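Local coordinates for protein cellulose 1,4-beta-cellobiosidase (Thermobifida fusca, PDB 4JJJ) that probably cleaves cellulose into cellobiose, this chain being the family 48 glycoside hydrolase part of a longer secreted protein, at residues G64-W70 / W239-K245; H197-Y203 / W568-P573; Q461-P466 / Q497-T502. The protein carries 1 engineered substitution. All blocks are in the same frame, centred on the assembly; numbering follows the deposited sequence. Where two conformers were deposited one is given.

Contact 1: residues G64-W70 / W239-K245; sequences GRVTGDW and WAKEQGK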
loop_
_atom_site.group_PDB
_atom_site.type_symbol
_atom_site.label_atom_id
_atom_site.label_comp_id
_atom_site.label_asym_id
_atom_site.label_seq_id
_atom_site.Cartn_x
_atom_site.Cartn_y
_atom_site.Cartn_z
ATOM N N GLY A 64 -18.918 4.333 14.247
ATOM C CA GLY A 64 -19.310 3.565 15.424
ATOM C C GLY A 64 -18.952 4.132 16.736
ATOM O O GLY A 64 -19.732 4.113 17.676
ATOM N N ARG A 65 -17.755 4.671 16.857
ATOM C CA ARG A 65 -17.323 5.309 18.094
ATOM C C ARG A 65 -18.227 6.447 18.471
ATOM O O ARG A 65 -18.684 6.563 19.619
ATOM C CB ARG A 65 -15.892 5.834 18.024
ATOM C CG ARG A 65 -15.409 6.508 19.294
ATOM C CD ARG A 65 -14.009 7.125 19.241
ATOM N NE ARG A 65 -13.682 7.529 20.608
ATOM C CZ ARG A 65 -14.126 8.611 21.199
ATOM N NH1 ARG A 65 -14.711 9.641 20.562
ATOM N NH2 ARG A 65 -13.888 8.700 22.498
ATOM N N VAL A 66 -18.533 7.250 17.480
ATOM C CA VAL A 66 -19.194 8.502 17.717
ATOM C C VAL A 66 -20.713 8.233 17.945
ATOM O O VAL A 66 -21.355 8.940 18.771
ATOM C CB VAL A 66 -18.977 9.500 16.529
ATOM C CG1 VAL A 66 -19.933 10.658 16.601
ATOM C CG2 VAL A 66 -17.526 10.037 16.562
ATOM N N THR A 67 -21.276 7.266 17.297
ATOM C CA THR A 67 -22.737 7.077 17.304
ATOM C C THR A 67 -23.215 5.825 17.992
ATOM O O THR A 67 -24.425 5.661 18.285
ATOM C CB THR A 67 -23.339 7.033 15.885
ATOM O OG1 THR A 67 -22.884 5.849 15.166
ATOM C CG2 THR A 67 -23.066 8.299 15.107
ATOM N N GLY A 68 -22.354 4.866 18.258
ATOM C CA GLY A 68 -22.715 3.504 18.637
ATOM C C GLY A 68 -23.353 2.634 17.635
ATOM O O GLY A 68 -23.776 1.529 17.979
ATOM N N ASP A 69 -23.424 3.022 16.370
ATOM C CA ASP A 69 -23.994 2.221 15.306
ATOM C C ASP A 69 -22.861 1.565 14.542
ATOM O O ASP A 69 -22.075 2.275 13.861
ATOM C CB ASP A 69 -24.791 3.078 14.345
ATOM C CG ASP A 69 -25.353 2.280 13.160
ATOM O OD1 ASP A 69 -25.363 1.030 13.195
ATOM O OD2 ASP A 69 -25.829 2.929 12.165
ATOM N N TRP A 70 -22.739 0.260 14.754
ATOM C CA TRP A 70 -21.733 -0.558 14.084
ATOM C C TRP A 70 -22.162 -1.173 12.757
ATOM O O TRP A 70 -21.370 -1.915 12.132
ATOM C CB TRP A 70 -21.168 -1.594 15.092
ATOM C CG TRP A 70 -20.558 -0.911 16.260
ATOM C CD1 TRP A 70 -21.134 -0.636 17.511
ATOM C CD2 TRP A 70 -19.295 -0.279 16.298
ATOM N NE1 TRP A 70 -20.282 0.050 18.281
ATOM C CE2 TRP A 70 -19.144 0.326 17.552
ATOM C CE3 TRP A 70 -18.252 -0.153 15.363
ATOM C CZ2 TRP A 70 -18.013 1.024 17.897
ATOM C CZ3 TRP A 70 -17.117 0.487 15.735
ATOM C CH2 TRP A 70 -16.994 1.075 16.978
ATOM N N TRP A 239 -13.384 0.801 21.066
ATOM C CA TRP A 239 -14.484 1.760 21.117
ATOM C C TRP A 239 -15.824 1.065 21.375
ATOM O O TRP A 239 -16.624 1.584 22.153
ATOM C CB TRP A 239 -14.520 2.579 19.816
ATOM C CG TRP A 239 -13.273 3.367 19.550
ATOM C CD1 TRP A 239 -12.461 3.970 20.442
ATOM C CD2 TRP A 239 -12.762 3.715 18.233
ATOM N NE1 TRP A 239 -11.462 4.622 19.798
ATOM C CE2 TRP A 239 -11.630 4.499 18.432
ATOM C CE3 TRP A 239 -13.163 3.410 16.909
ATOM C CZ2 TRP A 239 -10.835 4.946 17.371
ATOM C CZ3 TRP A 239 -12.391 3.887 15.844
ATOM C CH2 TRP A 239 -11.262 4.671 16.105
ATOM N N ALA A 240 -16.055 -0.071 20.763
ATOM C CA ALA A 240 -17.262 -0.877 21.060
ATOM C C ALA A 240 -17.188 -1.325 22.511
ATOM O O ALA A 240 -18.254 -1.295 23.192
ATOM C CB ALA A 240 -17.391 -2.025 20.204
ATOM N N LYS A 241 -16.025 -1.718 23.025
ATOM C CA LYS A 241 -15.954 -2.195 24.416
ATOM C C LYS A 241 -16.328 -1.068 25.386
ATOM O O LYS A 241 -17.072 -1.301 26.372
ATOM C CB LYS A 241 -14.568 -2.799 24.709
ATOM C CG LYS A 241 -14.133 -2.742 26.170
ATOM C CD LYS A 241 -12.884 -3.553 26.334
ATOM C CE LYS A 241 -11.709 -2.807 25.773
ATOM N NZ LYS A 241 -11.279 -1.884 26.877
ATOM N N GLU A 242 -15.888 0.148 25.142
ATOM C CA GLU A 242 -16.219 1.275 26.025
ATOM C C GLU A 242 -17.726 1.546 26.082
ATOM O O GLU A 242 -18.236 2.012 27.153
ATOM C CB GLU A 242 -15.543 2.564 25.558
ATOM C CG GLU A 242 -14.051 2.527 25.538
ATOM C CD GLU A 242 -13.363 3.737 24.854
ATOM O OE1 GLU A 242 -14.038 4.546 24.138
ATOM O OE2 GLU A 242 -12.106 3.761 25.005
ATOM N N GLN A 243 -18.441 1.242 25.000
ATOM C CA GLN A 243 -19.873 1.319 24.855
ATOM C C GLN A 243 -20.686 0.104 25.409
ATOM O O GLN A 243 -21.918 0.139 25.368
ATOM C CB GLN A 243 -20.282 1.500 23.377
ATOM C CG GLN A 243 -19.723 2.704 22.734
ATOM C CD GLN A 243 -19.868 2.656 21.211
ATOM O OE1 GLN A 243 -20.244 1.674 20.616
ATOM N NE2 GLN A 243 -19.567 3.748 20.610
ATOM N N GLY A 244 -19.991 -0.965 25.806
ATOM C CA GLY A 244 -20.639 -2.236 26.081
ATOM C C GLY A 244 -21.278 -2.930 24.921
ATOM O O GLY A 244 -22.231 -3.714 25.013
ATOM N N LYS A 245 -20.737 -2.681 23.700
ATOM C CA LYS A 245 -21.177 -3.229 22.446
ATOM C C LYS A 245 -20.159 -4.114 21.722
ATOM O O LYS A 245 -20.360 -4.346 20.521
ATOM C CB LYS A 245 -21.580 -2.049 21.499
ATOM C CG LYS A 245 -22.826 -1.306 22.017
ATOM C CD LYS A 245 -23.244 -0.130 21.097
ATOM C CE LYS A 245 -24.649 0.326 21.532
ATOM N NZ LYS A 245 -25.051 1.529 20.779
HETATM O O HOH W 1 -12.422 6.308 22.876
#
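Arg65 carries CG trans to its backbone N (chi1 180°) and stays extended to NE, which lays its methylenes over one face of the Trp239 indole. CD stands 3.5 Å from the centroid of the five-membered ring of Trp239, a CH-pi contact. The guanidinium is turned nearly upright to that ring, and water 1 links Arg65 NH2 to Glu242 OE1. Trp239 NE1 itself bonds to Glu635. The extended Gln243 side chain uses both ends of its amide. Its NE2 gives a nearly straight bond of 3.0 Å to Gly64 O, which also accepts from Gly68 N on the other face of the carbonyl. Its OE1 accepts from Trp70 NE1, 2.8 Å away, in the carbonyl plane and at the indole edge. The Trp70 ring lies between Ala240 CB on one face and Gly64 CA on the other. A leucine in place of Trp70 would probably leave Gln243 OE1 without its donor and open a gap beside Ala240. Lys245 NZ bonds to Gly68 O at 3.1 Å. Two helix C-termini thus meet, 50-67 and 223-242, the second closing in a Schellman motif at Gly244, within the (alpha/alpha)6 barrel of this family.

Contact 2: residues H197-Y203 / W568-P573; sequences HGGPNGY and WSGTMP. With FE (Fe (III) ion), chain L.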
loop_
_atom_site.group_PDB
_atom_site.type_symbol
_atom_site.label_atom_id
_atom_site.label_comp_id
_atom_site.label_asym_id
_atom_site.label_seq_id
_atom_site.Cartn_x
_atom_site.Cartn_y
_atom_site.Cartn_z
ATOM N N HIS A 197 -8.423 -10.816 -24.180
ATOM C CA HIS A 197 -7.789 -9.581 -24.598
ATOM C C HIS A 197 -6.264 -9.642 -24.628
ATOM O O HIS A 197 -5.661 -10.570 -24.158
ATOM C CB HIS A 197 -8.236 -8.447 -23.647
ATOM C CG HIS A 197 -9.728 -8.307 -23.511
ATOM N ND1 HIS A 197 -10.415 -8.589 -22.342
ATOM C CD2 HIS A 197 -10.644 -7.793 -24.369
ATOM C CE1 HIS A 197 -11.693 -8.293 -22.503
ATOM N NE2 HIS A 197 -11.860 -7.796 -23.715
ATOM N N GLY A 198 -5.605 -8.596 -25.140
ATOM C CA GLY A 198 -4.196 -8.607 -25.213
ATOM C C GLY A 198 -3.736 -9.271 -26.527
ATOM O O GLY A 198 -4.234 -8.888 -27.647
ATOM N N GLY A 199 -2.737 -10.153 -26.410
ATOM C CA GLY A 199 -2.228 -10.908 -27.585
ATOM C C GLY A 199 -2.741 -12.314 -27.517
ATOM O O GLY A 199 -3.647 -12.674 -26.796
ATOM N N PRO A 200 -2.121 -13.234 -28.243
ATOM C CA PRO A 200 -2.600 -14.561 -28.292
ATOM C C PRO A 200 -2.519 -15.346 -27.007
ATOM O O PRO A 200 -3.290 -16.280 -26.789
ATOM C CB PRO A 200 -1.735 -15.223 -29.365
ATOM C CG PRO A 200 -0.659 -14.350 -29.571
ATOM C CD PRO A 200 -0.940 -12.987 -29.069
ATOM N N ASN A 201 -1.562 -14.981 -26.152
ATOM C CA ASN A 201 -1.457 -15.515 -24.830
ATOM C C ASN A 201 -1.887 -14.449 -23.783
ATOM O O ASN A 201 -1.312 -14.355 -22.710
ATOM C CB ASN A 201 -0.038 -15.867 -24.573
ATOM C CG ASN A 201 0.483 -16.937 -25.589
ATOM O OD1 ASN A 201 -0.200 -17.994 -25.726
ATOM N ND2 ASN A 201 1.593 -16.710 -26.229
ATOM N N GLY A 202 -2.880 -13.690 -24.160
ATOM C CA GLY A 202 -3.395 -12.594 -23.271
ATOM C C GLY A 202 -2.260 -11.604 -23.104
ATOM O O GLY A 202 -1.551 -11.093 -24.025
ATOM N N TYR A 203 -1.999 -11.266 -21.821
ATOM C CA TYR A 203 -0.921 -10.375 -21.523
ATOM C C TYR A 203 0.295 -11.109 -20.923
ATOM O O TYR A 203 1.285 -10.496 -20.616
ATOM C CB TYR A 203 -1.394 -9.335 -20.477
ATOM C CG TYR A 203 -2.445 -8.352 -21.040
ATOM C CD1 TYR A 203 -3.755 -8.761 -21.222
ATOM C CD2 TYR A 203 -2.089 -7.019 -21.327
ATOM C CE1 TYR A 203 -4.677 -7.885 -21.716
ATOM C CE2 TYR A 203 -3.006 -6.131 -21.839
ATOM C CZ TYR A 203 -4.313 -6.580 -22.010
ATOM O OH TYR A 203 -5.312 -5.683 -22.472
ATOM N N TRP A 568 5.884 -7.968 -30.458
ATOM C CA TRP A 568 4.675 -8.227 -29.684
ATOM C C TRP A 568 3.568 -7.350 -30.154
ATOM O O TRP A 568 3.772 -6.177 -30.372
ATOM C CB TRP A 568 4.883 -7.936 -28.174
ATOM C CG TRP A 568 3.967 -8.651 -27.281
ATOM C CD1 TRP A 568 4.176 -9.823 -26.647
ATOM C CD2 TRP A 568 2.704 -8.198 -26.848
ATOM N NE1 TRP A 568 3.096 -10.188 -25.887
ATOM C CE2 TRP A 568 2.153 -9.204 -26.027
ATOM C CE3 TRP A 568 1.918 -7.066 -27.175
ATOM C CZ2 TRP A 568 0.910 -9.073 -25.448
ATOM C CZ3 TRP A 568 0.652 -7.002 -26.624
ATOM C CH2 TRP A 568 0.198 -7.983 -25.761
ATOM N N SER A 569 2.403 -7.926 -30.249
ATOM C CA SER A 569 1.265 -7.142 -30.704
ATOM C C SER A 569 -0.005 -7.650 -30.020
ATOM O O SER A 569 -0.266 -8.881 -29.870
ATOM C CB SER A 569 1.203 -7.267 -32.239
ATOM O OG SER A 569 0.138 -6.498 -32.713
ATOM N N GLY A 570 -0.890 -6.725 -29.647
ATOM C CA GLY A 570 -2.108 -7.062 -29.005
ATOM C C GLY A 570 -2.992 -5.832 -28.916
ATOM O O GLY A 570 -2.552 -4.717 -29.289
ATOM N N THR A 571 -4.182 -6.007 -28.396
ATOM C CA THR A 571 -5.056 -4.838 -28.206
ATOM C C THR A 571 -5.631 -4.860 -26.759
ATOM O O THR A 571 -5.930 -5.919 -26.208
ATOM C CB THR A 571 -6.221 -4.821 -29.201
ATOM O OG1 THR A 571 -6.920 -6.062 -29.133
ATOM C CG2 THR A 571 -5.679 -4.554 -30.561
ATOM N N MET A 572 -5.904 -3.655 -26.254
ATOM C CA MET A 572 -6.640 -3.506 -25.032
ATOM C C MET A 572 -8.100 -3.803 -25.356
ATOM O O MET A 572 -8.482 -3.873 -26.573
ATOM C CB MET A 572 -6.488 -2.066 -24.500
ATOM C CG MET A 572 -5.035 -1.681 -24.233
ATOM S SD MET A 572 -4.290 -2.525 -22.786
ATOM C CE MET A 572 -5.118 -1.765 -21.409
ATOM N N PRO A 573 -8.963 -3.889 -24.345
ATOM C CA PRO A 573 -10.381 -4.122 -24.631
ATOM C C PRO A 573 -11.071 -3.123 -25.525
ATOM O O PRO A 573 -11.983 -3.519 -26.263
ATOM C CB PRO A 573 -11.008 -4.175 -23.233
ATOM C CG PRO A 573 -9.899 -4.730 -22.387
ATOM C CD PRO A 573 -8.641 -4.158 -22.916
HETATM FE FE FE L . -13.828 -7.400 -24.578
HETATM O O HOH W 2 -13.082 -6.253 -26.054
HETATM O O HOH W 3 -15.730 -7.073 -25.230
HETATM O O HOH W 4 -14.264 -5.759 -23.284
HETATM O O HOH W 5 -14.936 -8.960 -23.273
HETATM O O HOH W 6 -13.585 -8.870 -26.009
#
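Two backbone hydrogen bonds join Gly198 and Thr571 as a single antiparallel, hydrogen-bonded pair. Gly198 N reaches Thr571 O at 2.9 Å. Thr571 N returns a bond of 3.0 Å to Gly198 O. A side chain on Gly570 would run into Gly198 O, so the close approach suits glycine. Within 197-203, a type I turn from Gly199 to Gly202 is closed by bonds in both directions between these two residues.

Ring contacts come next to the bridge. Pro573 CG sits over the centre of the His197 ring, 3.7 Å from its centroid, a CH-pi contact. Met572 bends at chi2 and chi3 (both -71°), which brings SD to the edge of the Tyr203 ring in a Met-aromatic contact. SD is 3.3 Å from Tyr203 OH, a buried hydroxyl with no polar partner in the model. The benzo edge of Trp568 meets the turn, with CZ2 3.5 Å from Gly202 O, while Trp568 NE1 bonds to Asp205.

Metal coordination completes the contact. His197 NE2 binds the iron(III) ion at 2.2 Å, and five waters fill the other positions. One of them, water 2, donates to Pro573 O at 3.0 Å. The result is a six-coordinate iron site with one protein ligand, beside a short beta bridge that ties a glycine-rich turn to strand 570-571.

Contact 3: residues Q461-P466 / Q497-T502; sequences QNFQVP and QDVGVT. With BGC (beta-D-glucopyranose), chain B; GLC (alpha-D-glucopyranose), chain C.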
loop_
_atom_site.group_PDB
_atom_site.type_symbol
_atom_site.label_atom_id
_atom_site.label_comp_id
_atom_site.label_asym_id
_atom_site.label_seq_id
_atom_site.Cartn_x
_atom_site.Cartn_y
_atom_site.Cartn_z
ATOM N N GLN A 461 -4.232 29.563 6.225
ATOM C CA GLN A 461 -4.448 29.660 4.812
ATOM C C GLN A 461 -3.308 29.121 3.987
ATOM O O GLN A 461 -3.541 28.477 2.967
ATOM C CB GLN A 461 -4.840 31.104 4.382
ATOM C CG GLN A 461 -6.332 31.308 4.598
ATOM C CD GLN A 461 -7.145 30.407 3.639
ATOM O OE1 GLN A 461 -6.699 30.106 2.514
ATOM N NE2 GLN A 461 -8.295 29.886 4.115
ATOM N N ASN A 462 -2.097 29.484 4.363
ATOM C CA ASN A 462 -0.926 29.125 3.556
ATOM C C ASN A 462 -0.035 28.173 4.362
ATOM O O ASN A 462 1.188 28.259 4.371
ATOM C CB ASN A 462 -0.150 30.414 3.243
ATOM C CG ASN A 462 -0.983 31.384 2.417
ATOM O OD1 ASN A 462 -1.694 30.980 1.553
ATOM N ND2 ASN A 462 -0.851 32.638 2.697
ATOM N N PHE A 463 -0.666 27.224 5.094
ATOM C CA PHE A 463 0.150 26.273 5.833
ATOM C C PHE A 463 0.981 25.434 4.866
ATOM O O PHE A 463 0.633 25.327 3.688
ATOM C CB PHE A 463 -0.799 25.312 6.616
ATOM C CG PHE A 463 -1.412 24.191 5.809
ATOM C CD1 PHE A 463 -0.830 22.953 5.741
ATOM C CD2 PHE A 463 -2.581 24.432 5.051
ATOM C CE1 PHE A 463 -1.422 21.998 5.040
ATOM C CE2 PHE A 463 -3.180 23.395 4.328
ATOM C CZ PHE A 463 -2.563 22.197 4.318
ATOM N N GLN A 464 1.998 24.775 5.402
ATOM C CA GLN A 464 2.831 23.904 4.563
ATOM C C GLN A 464 3.336 22.733 5.403
ATOM O O GLN A 464 3.749 22.919 6.550
ATOM C CB GLN A 464 4.085 24.680 4.057
ATOM C CG GLN A 464 3.804 25.919 3.181
ATOM C CD GLN A 464 3.705 25.465 1.773
ATOM O OE1 GLN A 464 4.731 25.287 1.095
ATOM N NE2 GLN A 464 2.564 25.023 1.395
ATOM N N VAL A 465 3.351 21.543 4.806
ATOM C CA VAL A 465 3.938 20.372 5.416
ATOM C C VAL A 465 4.979 19.797 4.464
ATOM O O VAL A 465 4.938 20.084 3.227
ATOM C CB VAL A 465 2.843 19.287 5.709
ATOM C CG1 VAL A 465 1.803 19.890 6.691
ATOM C CG2 VAL A 465 2.147 18.829 4.442
ATOM N N PRO A 466 5.901 18.987 4.977
ATOM C CA PRO A 466 6.879 18.340 4.070
ATOM C C PRO A 466 6.260 17.485 2.996
ATOM O O PRO A 466 5.264 16.839 3.204
ATOM C CB PRO A 466 7.795 17.569 5.018
ATOM C CG PRO A 466 7.571 18.264 6.352
ATOM C CD PRO A 466 6.151 18.674 6.369
ATOM N N GLN A 497 0.568 21.372 0.491
ATOM C CA GLN A 497 -0.637 21.422 1.298
ATOM C C GLN A 497 -1.475 20.085 1.224
ATOM O O GLN A 497 -2.696 20.076 1.289
ATOM C CB GLN A 497 -1.504 22.609 0.846
ATOM C CG GLN A 497 -0.830 23.950 1.136
ATOM C CD GLN A 497 -1.810 25.075 1.013
ATOM O OE1 GLN A 497 -2.554 25.145 0.037
ATOM N NE2 GLN A 497 -1.801 25.987 1.964
ATOM N N ASP A 498 -0.768 18.993 1.030
ATOM C CA ASP A 498 -1.428 17.696 0.855
ATOM C C ASP A 498 -2.253 17.426 2.111
ATOM O O ASP A 498 -1.707 17.268 3.155
ATOM C CB ASP A 498 -0.372 16.651 0.589
ATOM C CG ASP A 498 -0.903 15.319 0.368
ATOM O OD1 ASP A 498 -1.818 14.881 1.094
ATOM O OD2 ASP A 498 -0.337 14.561 -0.494
ATOM N N VAL A 499 -3.545 17.300 1.896
ATOM C CA VAL A 499 -4.457 17.295 3.070
ATOM C C VAL A 499 -4.386 15.932 3.786
ATOM O O VAL A 499 -4.667 15.869 4.982
ATOM C CB VAL A 499 -5.888 17.715 2.747
ATOM C CG1 VAL A 499 -5.865 19.162 2.198
ATOM C CG2 VAL A 499 -6.556 16.753 1.764
ATOM N N GLY A 500 -4.100 14.878 3.028
ATOM C CA GLY A 500 -3.989 13.521 3.584
ATOM C C GLY A 500 -2.773 13.460 4.504
ATOM O O GLY A 500 -2.816 12.964 5.656
ATOM N N VAL A 501 -1.652 13.941 3.990
ATOM C CA VAL A 501 -0.402 13.960 4.735
ATOM C C VAL A 501 -0.591 14.852 5.975
ATOM O O VAL A 501 -0.149 14.532 7.043
ATOM C CB VAL A 501 0.749 14.507 3.848
ATOM C CG1 VAL A 501 1.977 14.815 4.722
ATOM C CG2 VAL A 501 1.034 13.534 2.759
ATOM N N THR A 502 -1.243 15.969 5.781
ATOM C CA THR A 502 -1.531 16.908 6.857
ATOM C C THR A 502 -2.278 16.215 7.986
ATOM O O THR A 502 -1.934 16.350 9.140
ATOM C CB THR A 502 -2.230 18.177 6.346
ATOM O OG1 THR A 502 -1.355 18.823 5.392
ATOM C CG2 THR A 502 -2.563 19.138 7.491
HETATM C C2 BGC B . 2.869 11.850 -3.792
HETATM C C3 BGC B . 2.110 10.564 -4.097
HETATM C C4 BGC B . 0.751 10.547 -3.365
HETATM C C5 BGC B . -0.069 11.847 -3.468
HETATM C C6 BGC B . -1.227 11.916 -2.470
HETATM C C1 BGC B . 1.985 13.060 -3.974
HETATM O O1 BGC B . 2.785 14.224 -3.583
HETATM O O2 BGC B . 4.002 11.834 -4.724
HETATM O O3 BGC B . 2.880 9.416 -3.726
HETATM O O4 BGC B . -0.092 9.491 -3.830
HETATM O O5 BGC B . 0.766 12.973 -3.196
HETATM O O6 BGC B . -0.798 11.955 -1.133
HETATM C C1 GLC C . 1.618 13.232 -4.196
HETATM C C2 GLC C . 2.567 12.104 -4.129
HETATM C C3 GLC C . 1.835 10.762 -4.398
HETATM C C4 GLC C . 0.663 10.582 -3.428
HETATM C C5 GLC C . -0.183 11.855 -3.525
HETATM C C6 GLC C . -1.339 11.941 -2.572
HETATM O O1 GLC C . 1.184 13.169 -5.497
HETATM O O2 GLC C . 3.542 12.234 -5.254
HETATM O O3 GLC C . 2.735 9.666 -4.372
HETATM O O4 GLC C . -0.160 9.478 -3.861
HETATM O O5 GLC C . 0.616 13.003 -3.229
HETATM O O6 GLC C . -0.843 11.967 -1.280
#
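The Phe463 ring has the Gln497 side chain over one face and Thr502 OG1 at its edge. Gln497 CG lies 4.2 Å from the ring centroid, offset toward the rim, in a CH-pi contact. The Gln497 amide is turned only 24° from the ring plane. Thr502 OG1 comes within 3.2 Å of Phe463 CE1. The Gln497 chain is extended beyond CG (chi2 -166°), and this carries NE2 to two backbone carbonyls. It donates to Phe463 O at 3.1 Å, on a lone pair in the carbonyl plane, and to Gln461 O at 3.2 Å. The contact joins the start of the two-stranded hairpin 465-473/488-496 to helix 499-516, which follows it. Asp498 is the helix N-cap: its OD1 accepts from Val501 N at 3.0 Å and, weakly, from Gly500 N. The pocket glucose is modelled as overlapping beta and alpha forms, with Asp498 OD2 2.7 Å from O6 of the beta form and 2.8 Å from O6 of the alpha form. Thr502 OG1 donates back to Asp498 O, which also accepts from Thr502 N. Beside it, Val465 CG2 packs against Val501 CG1 at 4.0 Å. At the start of 461-466, the Gln461 side chain shares a zinc ion with His535.

How the contacts relate
All three contacts belong to one family 48 catalytic domain, but none touches another. Contacts 1 and 2 lie on opposite sides of the chain centre, with their own centres about 50 Å apart. Their segments alternate along the sequence. Contact 3 is nested within the long loop closed by contact 2, and its nearest atoms are about 27 Å from it. Contact 1 closes before contact 3 opens, with about 16 Å between nearest atoms. Contact 3 includes Asp498 of a sugar pocket; the predicted proton donor Glu51 lines the same pocket. In contact 2, the Tyr203 side chain is about 10 Å from a bound glucose.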